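Local coordinates for FMN-dependent NADH-azoreductase 1 (Bacillus anthracis, PDB 3U7I), which probably uses FMN and NADH to reduce electrophilic quinones and to cleave the azo bond of aromatic azo compounds, at residues E83-A95 / D115-F127. Numbering follows the deposited sequence.
Sequences ERMSEILQQFKSA and DYMDNIMIARETF
Two helices flanking the parallel sheet of the flavodoxin-like fold meet where Phe92 and Leu89 of helix 76-94 lie on Ile120, at the C-terminal end of helix 111-120; the local axes cross at -82°, 8.9 Å apart. Ile120 CD1 sits over one face of the Phe92 ring, 3.6 Å from its centroid, a CH-pi contact. Its CG2 lies above one face of the Tyr116 ring, toward the rim, and the two branches thus meet a different aromatic each. Tyr116 OH lies at the edge of the Phe92 ring, near its plane and 3.5 Å from Phe92 CD1, and donates to a water that also binds Ile88 O and Gln91 OE1. The chain runs from helix 76-94 through strand 97-103 into helix 111-120, and Tyr116 extends to Leu8 and Ile10 of neighbouring strand 6-11. Asn119 crosses Met85, a selenomethionine, at about a right angle: ND2 bonds Asp115 O (2.7 Å) and Pro55 O, while OD1, buried without a polar partner, faces Met85 CG at 3.2 Å. Beyond the helix, Thr126 OG1 donates to Ile120 O, which fits the rotation that puts Thr126 CG2 3.6 Å from Leu89 CD1. Lys93, bent at chi3 (65°), sends NZ to Glu125 OE1 in a 2.7 Å salt bridge, meeting that oxygen nearly along its own C-O bond; Gln90 NE2 adds a weak bond to it.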
loop_
_atom_site.group_PDB
_atom_site.type_symbol
_atom_site.label_atom_id
_atom_site.label_comp_id
_atom_site.label_asym_id
_atom_site.label_seq_id
_atom_site.Cartn_x
_atom_site.Cartn_y
_atom_site.Cartn_z
ATOM N N GLU C 83 10.828 12.768 15.878
ATOM C CA GLU C 83 10.025 13.844 16.455
ATOM C C GLU C 83 8.797 14.138 15.591
ATOM O O GLU C 83 7.695 14.336 16.110
ATOM C CB GLU C 83 10.869 15.107 16.648
ATOM C CG GLU C 83 11.721 15.075 17.913
ATOM C CD GLU C 83 12.837 16.116 17.920
ATOM O OE1 GLU C 83 12.768 17.081 17.122
ATOM O OE2 GLU C 83 13.786 15.957 18.724
ATOM N N ARG C 84 8.988 14.152 14.273
ATOM C CA ARG C 84 7.881 14.335 13.336
ATOM C C ARG C 84 6.910 13.131 13.338
ATOM O O ARG C 84 5.683 13.310 13.295
ATOM C CB ARG C 84 8.419 14.620 11.926
ATOM C CG ARG C 84 7.351 14.744 10.854
ATOM C CD ARG C 84 6.324 15.820 11.191
ATOM N NE ARG C 84 5.263 15.837 10.188
ATOM C CZ ARG C 84 4.029 16.292 10.394
ATOM N NH1 ARG C 84 3.681 16.774 11.585
ATOM N NH2 ARG C 84 3.137 16.247 9.410
HETATM N N MSE C 85 7.448 11.911 13.386
HETATM C CA MSE C 85 6.597 10.724 13.499
HETATM C C MSE C 85 5.783 10.768 14.793
HETATM O O MSE C 85 4.604 10.405 14.810
HETATM C CB MSE C 85 7.430 9.442 13.417
HETATM C CG MSE C 85 8.167 9.307 12.102
HETATM SE SE MSE C 85 9.110 7.613 11.948
HETATM C CE MSE C 85 7.735 6.558 11.028
ATOM N N SER C 86 6.410 11.238 15.868
ATOM C CA SER C 86 5.709 11.412 17.132
ATOM C C SER C 86 4.566 12.441 17.047
ATOM O O SER C 86 3.477 12.211 17.597
ATOM C CB SER C 86 6.675 11.783 18.249
ATOM O OG SER C 86 5.946 11.974 19.453
ATOM N N GLU C 87 4.822 13.569 16.372
ATOM C CA GLU C 87 3.786 14.577 16.105
ATOM C C GLU C 87 2.593 13.956 15.406
ATOM O O GLU C 87 1.453 14.141 15.830
ATOM C CB GLU C 87 4.309 15.700 15.205
ATOM C CG GLU C 87 5.229 16.698 15.855
ATOM C CD GLU C 87 5.724 17.750 14.863
ATOM O OE1 GLU C 87 5.318 17.696 13.676
ATOM O OE2 GLU C 87 6.514 18.633 15.274
ATOM N N ILE C 88 2.859 13.238 14.314
ATOM C CA ILE C 88 1.803 12.599 13.530
ATOM C C ILE C 88 0.980 11.582 14.345
ATOM O O ILE C 88 -0.246 11.532 14.228
ATOM C CB ILE C 88 2.372 11.911 12.265
ATOM C CG1 ILE C 88 2.839 12.961 11.252
ATOM C CG2 ILE C 88 1.325 11.004 11.654
ATOM C CD1 ILE C 88 3.587 12.389 10.068
ATOM N N LEU C 89 1.659 10.781 15.165
ATOM C CA LEU C 89 1.004 9.793 16.021
ATOM C C LEU C 89 0.138 10.454 17.082
ATOM O O LEU C 89 -0.994 10.032 17.317
ATOM C CB LEU C 89 2.051 8.902 16.702
ATOM C CG LEU C 89 1.562 7.973 17.814
ATOM C CD1 LEU C 89 0.557 6.946 17.290
ATOM C CD2 LEU C 89 2.748 7.285 18.459
ATOM N N GLN C 90 0.672 11.485 17.729
ATOM C CA GLN C 90 -0.070 12.151 18.800
ATOM C C GLN C 90 -1.284 12.915 18.259
ATOM O O GLN C 90 -2.320 12.986 18.925
ATOM C CB GLN C 90 0.847 13.021 19.665
ATOM C CG GLN C 90 1.897 12.200 20.410
ATOM C CD GLN C 90 1.290 11.107 21.294
ATOM O OE1 GLN C 90 0.318 11.347 22.020
ATOM N NE2 GLN C 90 1.870 9.907 21.244
ATOM N N GLN C 91 -1.169 13.446 17.043
ATOM C CA GLN C 91 -2.324 14.042 16.358
ATOM C C GLN C 91 -3.414 12.986 16.083
ATOM O O GLN C 91 -4.595 13.203 16.368
ATOM C CB GLN C 91 -1.896 14.747 15.066
ATOM C CG GLN C 91 -3.056 15.276 14.216
ATOM C CD GLN C 91 -2.601 15.908 12.901
ATOM O OE1 GLN C 91 -1.865 15.297 12.115
ATOM N NE2 GLN C 91 -3.039 17.141 12.660
ATOM N N PHE C 92 -3.012 11.844 15.531
ATOM C CA PHE C 92 -3.935 10.724 15.318
ATOM C C PHE C 92 -4.656 10.302 16.620
ATOM O O PHE C 92 -5.876 10.136 16.645
ATOM C CB PHE C 92 -3.207 9.529 14.659
ATOM C CG PHE C 92 -4.093 8.340 14.426
ATOM C CD1 PHE C 92 -4.912 8.278 13.302
ATOM C CD2 PHE C 92 -4.127 7.300 15.332
ATOM C CE1 PHE C 92 -5.743 7.188 13.088
ATOM C CE2 PHE C 92 -4.960 6.207 15.127
ATOM C CZ PHE C 92 -5.768 6.151 14.005
ATOM N N LYS C 93 -3.907 10.125 17.701
ATOM C CA LYS C 93 -4.508 9.684 18.961
ATOM C C LYS C 93 -5.480 10.702 19.560
ATOM O O LYS C 93 -6.343 10.346 20.363
ATOM C CB LYS C 93 -3.422 9.306 19.980
ATOM C CG LYS C 93 -2.654 8.037 19.605
ATOM C CD LYS C 93 -1.620 7.637 20.657
ATOM C CE LYS C 93 -2.284 7.244 21.968
ATOM N NZ LYS C 93 -1.286 6.796 22.975
ATOM N N SER C 94 -5.343 11.969 19.170
ATOM C CA SER C 94 -6.113 13.044 19.808
ATOM C C SER C 94 -7.524 13.156 19.247
ATOM O O SER C 94 -8.380 13.794 19.857
ATOM C CB SER C 94 -5.403 14.388 19.642
ATOM O OG SER C 94 -5.506 14.846 18.302
ATOM N N ALA C 95 -7.741 12.545 18.079
ATOM C CA ALA C 95 -9.017 12.592 17.361
ATOM C C ALA C 95 -9.925 11.398 17.691
ATOM O O ALA C 95 -9.448 10.275 17.854
ATOM C CB ALA C 95 -8.754 12.639 15.855
ATOM N N ASP C 115 2.638 4.989 4.243
ATOM C CA ASP C 115 3.579 5.704 5.106
ATOM C C ASP C 115 2.864 6.245 6.342
ATOM O O ASP C 115 3.411 6.214 7.451
ATOM C CB ASP C 115 4.231 6.879 4.381
ATOM C CG ASP C 115 5.228 6.441 3.346
ATOM O OD1 ASP C 115 5.715 5.296 3.434
ATOM O OD2 ASP C 115 5.540 7.256 2.458
ATOM N N TYR C 116 1.652 6.759 6.147
ATOM C CA TYR C 116 0.884 7.283 7.275
ATOM C C TYR C 116 0.539 6.156 8.250
ATOM O O TYR C 116 0.649 6.328 9.468
ATOM C CB TYR C 116 -0.382 8.012 6.801
ATOM C CG TYR C 116 -1.155 8.673 7.926
ATOM C CD1 TYR C 116 -0.754 9.902 8.447
ATOM C CD2 TYR C 116 -2.277 8.062 8.471
ATOM C CE1 TYR C 116 -1.472 10.510 9.489
ATOM C CE2 TYR C 116 -2.995 8.656 9.516
ATOM C CZ TYR C 116 -2.594 9.872 10.013
ATOM O OH TYR C 116 -3.318 10.447 11.044
HETATM N N MSE C 117 0.131 5.003 7.725
HETATM C CA MSE C 117 -0.150 3.860 8.591
HETATM C C MSE C 117 1.103 3.515 9.384
HETATM O O MSE C 117 1.017 3.143 10.550
HETATM C CB MSE C 117 -0.626 2.633 7.794
HETATM C CG MSE C 117 -1.922 2.834 6.991
HETATM SE SE MSE C 117 -3.424 3.393 8.084
HETATM C CE MSE C 117 -3.431 1.885 9.341
ATOM N N ASP C 118 2.265 3.656 8.752
ATOM C CA ASP C 118 3.539 3.327 9.405
ATOM C C ASP C 118 3.891 4.302 10.550
ATOM O O ASP C 118 4.701 3.979 11.432
ATOM C CB ASP C 118 4.689 3.241 8.382
ATOM C CG ASP C 118 4.551 2.059 7.432
ATOM O OD1 ASP C 118 3.817 1.089 7.758
ATOM O OD2 ASP C 118 5.180 2.104 6.343
ATOM N N ASN C 119 3.281 5.487 10.524
ATOM C CA ASN C 119 3.451 6.500 11.574
ATOM C C ASN C 119 2.514 6.299 12.771
ATOM O O ASN C 119 2.862 6.635 13.905
ATOM C CB ASN C 119 3.221 7.901 11.001
ATOM C CG ASN C 119 4.439 8.454 10.282
ATOM O OD1 ASN C 119 5.183 9.257 10.844
ATOM N ND2 ASN C 119 4.641 8.037 9.030
ATOM N N ILE C 120 1.325 5.749 12.513
ATOM C CA ILE C 120 0.289 5.658 13.543
ATOM C C ILE C 120 0.092 4.258 14.147
ATOM O O ILE C 120 -0.517 4.124 15.210
ATOM C CB ILE C 120 -1.065 6.187 13.025
ATOM C CG1 ILE C 120 -1.609 5.261 11.936
ATOM C CG2 ILE C 120 -0.920 7.637 12.526
ATOM C CD1 ILE C 120 -3.065 5.458 11.653
HETATM N N MSE C 121 0.589 3.215 13.483
HETATM C CA MSE C 121 0.539 1.876 14.091
HETATM C C MSE C 121 1.817 1.610 14.874
HETATM O O MSE C 121 2.809 1.113 14.319
HETATM C CB MSE C 121 0.296 0.781 13.051
HETATM C CG MSE C 121 -1.108 0.804 12.478
HETATM SE SE MSE C 121 -1.348 -0.580 11.179
HETATM C CE MSE C 121 -1.116 -2.125 12.354
ATOM N N ILE C 122 1.777 1.958 16.165
ATOM C CA ILE C 122 2.955 1.968 17.029
ATOM C C ILE C 122 2.662 1.196 18.314
ATOM O O ILE C 122 1.651 1.451 18.972
ATOM C CB ILE C 122 3.367 3.427 17.381
ATOM C CG1 ILE C 122 3.651 4.229 16.106
ATOM C CG2 ILE C 122 4.572 3.467 18.307
ATOM C CD1 ILE C 122 4.822 3.727 15.325
ATOM N N ALA C 123 3.539 0.252 18.662
ATOM C CA ALA C 123 3.353 -0.570 19.858
ATOM C C ALA C 123 3.419 0.282 21.123
ATOM O O ALA C 123 4.190 1.246 21.201
ATOM C CB ALA C 123 4.381 -1.698 19.909
ATOM N N ARG C 124 2.605 -0.076 22.110
ATOM C CA ARG C 124 2.529 0.677 23.360
ATOM C C ARG C 124 1.796 2.016 23.194
ATOM O O ARG C 124 1.584 2.741 24.177
ATOM C CB ARG C 124 3.934 0.887 23.950
ATOM C CG ARG C 124 4.523 -0.348 24.656
ATOM C CD ARG C 124 6.047 -0.292 24.754
ATOM N NE ARG C 124 6.520 0.956 25.349
ATOM C CZ ARG C 124 7.572 1.645 24.911
ATOM N NH1 ARG C 124 7.929 2.775 25.513
ATOM N NH2 ARG C 124 8.269 1.208 23.869
ATOM N N GLU C 125 1.403 2.332 21.956
ATOM C CA GLU C 125 0.705 3.580 21.652
ATOM C C GLU C 125 -0.703 3.345 21.096
ATOM O O GLU C 125 -1.693 3.693 21.736
ATOM C CB GLU C 125 1.528 4.452 20.689
ATOM C CG GLU C 125 2.805 5.042 21.305
ATOM C CD GLU C 125 2.514 6.110 22.363
ATOM O OE1 GLU C 125 1.392 6.660 22.381
ATOM O OE2 GLU C 125 3.411 6.404 23.179
ATOM N N THR C 126 -0.805 2.762 19.904
ATOM C CA THR C 126 -2.134 2.490 19.343
ATOM C C THR C 126 -2.503 1.002 19.408
ATOM O O THR C 126 -3.663 0.622 19.212
ATOM C CB THR C 126 -2.282 3.047 17.912
ATOM O OG1 THR C 126 -1.296 2.451 17.067
ATOM C CG2 THR C 126 -2.088 4.575 17.911
ATOM N N PHE C 127 -1.506 0.168 19.693
ATOM C CA PHE C 127 -1.716 -1.260 19.921
ATOM C C PHE C 127 -0.630 -1.792 20.855
ATOM O O PHE C 127 0.379 -1.120 21.099
ATOM C CB PHE C 127 -1.725 -2.048 18.594
ATOM C CG PHE C 127 -0.349 -2.345 18.040
ATOM C CD1 PHE C 127 0.349 -3.480 18.445
ATOM C CD2 PHE C 127 0.235 -1.502 17.100
ATOM C CE1 PHE C 127 1.615 -3.758 17.942
ATOM C CE2 PHE C 127 1.502 -1.779 16.583
ATOM C CZ PHE C 127 2.193 -2.903 17.007
HETATM O O HOH W 1 5.044 7.524 15.003
HETATM O O HOH W 2 -1.759 12.417 12.338
#